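Local coordinates for spindle assembly abnormal protein 6 (Caenorhabditis elegans, PDB 4G79) that serves as the central scaffold of centrioles, its globular N-terminal domain linking coiled-coil homodimers into the inner assembly that sets ninefold symmetry, at residues A[47-59]-A[65-77]. Numbering follows the deposited sequence. Where two conformers were deposited one is given.
Sequences TSGEKELKFEISR and FLFSETLNNEKYQ
Ile57 meets two phenylalanines at one end of an antiparallel hairpin formed by strands 51-58 and 66-71. Its CD1 reaches 3.6 Å to CE1 of Phe65, while CG1 lies at the edge of the Phe67 ring, so one branched residue serves both rings; Leu138 and Ile109 of other strands in the SAS-6 N-terminal domain pack on this cluster. Arg59 lays its aliphatic stem over the Phe65 face: CD sits 3.8 Å from the ring centroid, a CH-pi contact, with the guanidinium plane turned 61° from the ring. Phe67 CE2 lies over the opposite face. A long, flexible arginine suits this margin, since its methylenes pack over the ring while NH1 hydrogen-bonds OG1 of Thr34. On the mostly apolar sheet face that carries Ile57 and Phe67, Phe55 CE1 touches Leu71 CD1; Glu69 is the polar member, its OE2 accepting Thr70 N.

Paired backbone bonds fix the register at Leu53-Leu71, Phe55-Glu69 and Ile57-Phe67; Leu71 N to Leu53 O is 2.7 Å. The other face is mainly polar. Lys54, bent at its last torsion (chi4 86°), brings NZ to a water shared with Ser68 OG, and the carboxylate of Glu56 pairs with Lys6.

Asn72 is the N-cap of helix 73-83, short enough for OD1 to take Lys75 N at 2.8 Å; ND2 reaches Glu50 OE2 only weakly. Glu50 OE1 stands 2.9 Å from Glu74 OE1, which would tend to raise one glutamate's pKa. A second water, donating to Glu50 OE1 and Lys51 O and accepting from Asn73 N, thus ties the helix start to strand 51-58.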
# COMPACT_ATOMS: atom_id res chain seq x y z
N THR A 47 -18.62 4.46 28.20
CA THR A 47 -17.77 4.76 29.36
C THR A 47 -17.10 6.14 29.22
O THR A 47 -17.21 6.92 30.15
CB THR A 47 -16.73 3.64 29.62
OG1 THR A 47 -17.42 2.40 29.80
CG2 THR A 47 -15.87 3.91 30.86
N SER A 48 -16.42 6.42 28.11
CA SER A 48 -15.70 7.70 27.95
C SER A 48 -16.51 8.84 27.32
O SER A 48 -16.11 9.99 27.43
CB SER A 48 -14.43 7.49 27.13
OG SER A 48 -14.76 7.15 25.79
N GLY A 49 -17.59 8.52 26.61
CA GLY A 49 -18.38 9.52 25.91
C GLY A 49 -17.74 9.95 24.60
O GLY A 49 -18.24 10.84 23.92
N GLU A 50 -16.61 9.33 24.23
CA GLU A 50 -15.90 9.72 23.02
C GLU A 50 -16.52 9.09 21.75
O GLU A 50 -17.19 8.04 21.81
CB GLU A 50 -14.40 9.39 23.13
CG GLU A 50 -14.04 7.97 22.70
CD GLU A 50 -12.58 7.60 22.91
OE1 GLU A 50 -11.71 8.13 22.18
OE2 GLU A 50 -12.32 6.75 23.80
N LYS A 51 -16.27 9.73 20.60
CA LYS A 51 -16.79 9.25 19.32
C LYS A 51 -16.06 7.99 18.90
O LYS A 51 -14.82 7.93 18.94
CB LYS A 51 -16.68 10.33 18.23
CG LYS A 51 -17.10 9.84 16.84
CD LYS A 51 -16.89 10.95 15.81
CE LYS A 51 -17.24 10.45 14.44
NZ LYS A 51 -16.86 11.46 13.40
N GLU A 52 -16.85 7.00 18.48
CA GLU A 52 -16.41 5.72 17.98
C GLU A 52 -16.99 5.51 16.63
O GLU A 52 -18.14 5.87 16.44
CB GLU A 52 -16.96 4.60 18.89
CG GLU A 52 -16.13 4.32 20.11
CD GLU A 52 -16.73 3.29 21.04
OE1 GLU A 52 -17.95 3.02 20.96
OE2 GLU A 52 -15.97 2.77 21.87
N LEU A 53 -16.23 4.89 15.71
CA LEU A 53 -16.81 4.43 14.45
C LEU A 53 -17.07 2.97 14.65
O LEU A 53 -16.26 2.34 15.33
CB LEU A 53 -15.89 4.64 13.24
CG LEU A 53 -15.63 6.08 12.82
CD1 LEU A 53 -14.68 6.08 11.62
CD2 LEU A 53 -16.94 6.79 12.45
N LYS A 54 -18.17 2.41 14.12
CA LYS A 54 -18.43 0.98 14.28
C LYS A 54 -18.54 0.35 12.91
O LYS A 54 -19.25 0.88 12.07
CB LYS A 54 -19.71 0.75 15.11
CG LYS A 54 -20.01 -0.72 15.37
CD LYS A 54 -20.92 -0.85 16.55
CE LYS A 54 -21.32 -2.30 16.74
NZ LYS A 54 -20.31 -3.02 17.56
N PHE A 55 -17.81 -0.77 12.65
CA PHE A 55 -17.87 -1.49 11.37
C PHE A 55 -18.53 -2.80 11.63
O PHE A 55 -18.17 -3.46 12.61
CB PHE A 55 -16.47 -1.70 10.77
CG PHE A 55 -15.85 -0.44 10.25
CD1 PHE A 55 -15.21 0.45 11.11
CD2 PHE A 55 -15.88 -0.14 8.89
CE1 PHE A 55 -14.63 1.62 10.62
CE2 PHE A 55 -15.30 1.04 8.41
CZ PHE A 55 -14.70 1.91 9.28
N GLU A 56 -19.53 -3.17 10.83
CA GLU A 56 -20.26 -4.42 11.06
C GLU A 56 -20.47 -5.15 9.78
O GLU A 56 -20.88 -4.54 8.78
CB GLU A 56 -21.63 -4.19 11.72
CG GLU A 56 -21.63 -3.59 13.13
CD GLU A 56 -23.01 -3.17 13.61
OE1 GLU A 56 -23.41 -2.02 13.33
OE2 GLU A 56 -23.70 -4.02 14.22
N ILE A 57 -20.17 -6.46 9.79
CA ILE A 57 -20.40 -7.27 8.59
C ILE A 57 -21.30 -8.46 8.94
O ILE A 57 -21.27 -8.98 10.06
CB ILE A 57 -19.13 -7.72 7.84
CG1 ILE A 57 -18.25 -8.67 8.66
CG2 ILE A 57 -18.34 -6.55 7.15
CD1 ILE A 57 -17.22 -9.38 7.78
N SER A 58 -22.15 -8.84 7.99
CA SER A 58 -23.05 -9.99 8.11
C SER A 58 -23.34 -10.52 6.74
O SER A 58 -23.07 -9.85 5.74
CB SER A 58 -24.36 -9.61 8.81
OG SER A 58 -25.04 -8.58 8.11
N ARG A 59 -23.87 -11.75 6.67
CA ARG A 59 -24.30 -12.35 5.39
C ARG A 59 -25.35 -13.40 5.70
O ARG A 59 -25.29 -14.07 6.75
CB ARG A 59 -23.13 -12.89 4.55
CG ARG A 59 -22.56 -14.20 5.03
CD ARG A 59 -21.38 -14.58 4.16
NE ARG A 59 -20.87 -15.90 4.53
CZ ARG A 59 -20.55 -16.83 3.66
NH1 ARG A 59 -20.68 -16.61 2.35
NH2 ARG A 59 -20.09 -18.00 4.08
N PHE A 65 -21.91 -15.69 10.87
CA PHE A 65 -21.12 -14.70 10.16
C PHE A 65 -21.62 -13.32 10.58
O PHE A 65 -22.47 -12.73 9.93
CB PHE A 65 -21.22 -14.92 8.64
CG PHE A 65 -20.19 -14.16 7.84
CD1 PHE A 65 -20.37 -12.81 7.55
CD2 PHE A 65 -19.02 -14.79 7.42
CE1 PHE A 65 -19.41 -12.11 6.82
CE2 PHE A 65 -18.06 -14.08 6.70
CZ PHE A 65 -18.27 -12.75 6.39
N LEU A 66 -21.17 -12.87 11.74
CA LEU A 66 -21.58 -11.60 12.33
C LEU A 66 -20.36 -11.04 13.05
O LEU A 66 -19.93 -11.62 14.05
CB LEU A 66 -22.80 -11.84 13.27
CG LEU A 66 -23.54 -10.60 13.76
CD1 LEU A 66 -23.82 -9.59 12.64
CD2 LEU A 66 -24.81 -11.00 14.50
N PHE A 67 -19.74 -10.00 12.48
CA PHE A 67 -18.50 -9.47 13.05
C PHE A 67 -18.52 -7.97 13.16
O PHE A 67 -19.11 -7.30 12.30
CB PHE A 67 -17.30 -9.89 12.19
CG PHE A 67 -17.20 -11.38 11.95
CD1 PHE A 67 -16.53 -12.20 12.85
CD2 PHE A 67 -17.77 -11.97 10.82
CE1 PHE A 67 -16.47 -13.58 12.65
CE2 PHE A 67 -17.70 -13.35 10.62
CZ PHE A 67 -17.07 -14.15 11.54
N SER A 68 -17.84 -7.43 14.19
CA SER A 68 -17.77 -5.98 14.32
C SER A 68 -16.51 -5.54 15.03
O SER A 68 -15.83 -6.31 15.70
CB SER A 68 -19.00 -5.44 15.06
OG SER A 68 -18.99 -5.74 16.44
N GLU A 69 -16.22 -4.26 14.89
CA GLU A 69 -15.14 -3.61 15.60
C GLU A 69 -15.46 -2.14 15.70
O GLU A 69 -16.11 -1.56 14.80
CB GLU A 69 -13.75 -3.84 14.95
CG GLU A 69 -12.57 -3.17 15.67
CD GLU A 69 -12.34 -3.58 17.12
OE1 GLU A 69 -11.25 -4.12 17.41
OE2 GLU A 69 -13.25 -3.36 17.95
N THR A 70 -15.03 -1.55 16.79
CA THR A 70 -15.25 -0.13 17.03
C THR A 70 -13.87 0.55 16.94
O THR A 70 -12.87 -0.02 17.37
CB THR A 70 -16.04 0.03 18.36
OG1 THR A 70 -16.70 1.29 18.42
CG2 THR A 70 -15.22 -0.24 19.61
N LEU A 71 -13.82 1.74 16.35
CA LEU A 71 -12.60 2.52 16.19
C LEU A 71 -12.75 3.85 16.85
O LEU A 71 -13.56 4.64 16.38
CB LEU A 71 -12.35 2.76 14.70
CG LEU A 71 -11.31 1.96 13.94
CD1 LEU A 71 -11.13 2.58 12.54
CD2 LEU A 71 -9.95 2.03 14.59
N ASN A 72 -11.92 4.16 17.82
CA ASN A 72 -11.92 5.51 18.43
C ASN A 72 -10.77 6.31 17.78
O ASN A 72 -10.07 5.79 16.90
CB ASN A 72 -11.84 5.44 19.97
CG ASN A 72 -10.60 4.80 20.54
OD1 ASN A 72 -9.59 4.59 19.86
ND2 ASN A 72 -10.61 4.54 21.83
N ASN A 73 -10.57 7.60 18.17
CA ASN A 73 -9.53 8.41 17.57
C ASN A 73 -8.13 7.81 17.77
O ASN A 73 -7.32 7.84 16.84
CB ASN A 73 -9.58 9.83 18.12
CG ASN A 73 -8.58 10.76 17.45
OD1 ASN A 73 -8.47 10.80 16.22
ND2 ASN A 73 -7.81 11.46 18.24
N GLU A 74 -7.85 7.30 18.98
CA GLU A 74 -6.54 6.73 19.33
C GLU A 74 -6.23 5.47 18.51
O GLU A 74 -5.10 5.33 18.01
CB GLU A 74 -6.48 6.42 20.84
CG GLU A 74 -6.54 7.66 21.72
CD GLU A 74 -7.90 8.32 21.92
OE1 GLU A 74 -8.93 7.70 21.56
OE2 GLU A 74 -7.92 9.45 22.44
N LYS A 75 -7.21 4.57 18.34
CA LYS A 75 -7.06 3.32 17.59
C LYS A 75 -6.92 3.64 16.11
O LYS A 75 -6.11 3.01 15.42
CB LYS A 75 -8.22 2.36 17.85
CG LYS A 75 -8.16 1.69 19.21
CD LYS A 75 -9.33 0.74 19.45
CE LYS A 75 -9.33 0.24 20.88
NZ LYS A 75 -10.34 -0.83 21.09
N TYR A 76 -7.64 4.66 15.64
CA TYR A 76 -7.51 5.14 14.26
C TYR A 76 -6.10 5.63 13.97
O TYR A 76 -5.63 5.43 12.86
CB TYR A 76 -8.51 6.26 13.94
CG TYR A 76 -8.32 6.75 12.53
CD1 TYR A 76 -8.70 5.96 11.44
CD2 TYR A 76 -7.64 7.94 12.27
CE1 TYR A 76 -8.42 6.36 10.13
CE2 TYR A 76 -7.34 8.33 10.96
CZ TYR A 76 -7.75 7.54 9.89
OH TYR A 76 -7.53 7.95 8.60
N GLN A 77 -5.43 6.31 14.93
CA GLN A 77 -4.06 6.80 14.71
C GLN A 77 -3.11 5.63 14.43
O GLN A 77 -2.24 5.77 13.56
CB GLN A 77 -3.54 7.65 15.89
CG GLN A 77 -4.31 8.96 16.15
CD GLN A 77 -4.68 9.76 14.93
OE1 GLN A 77 -3.87 9.99 14.01
NE2 GLN A 77 -5.90 10.25 14.90
O HOH W 1 -12.57 9.23 19.67
O HOH W 2 -21.32 -5.61 17.62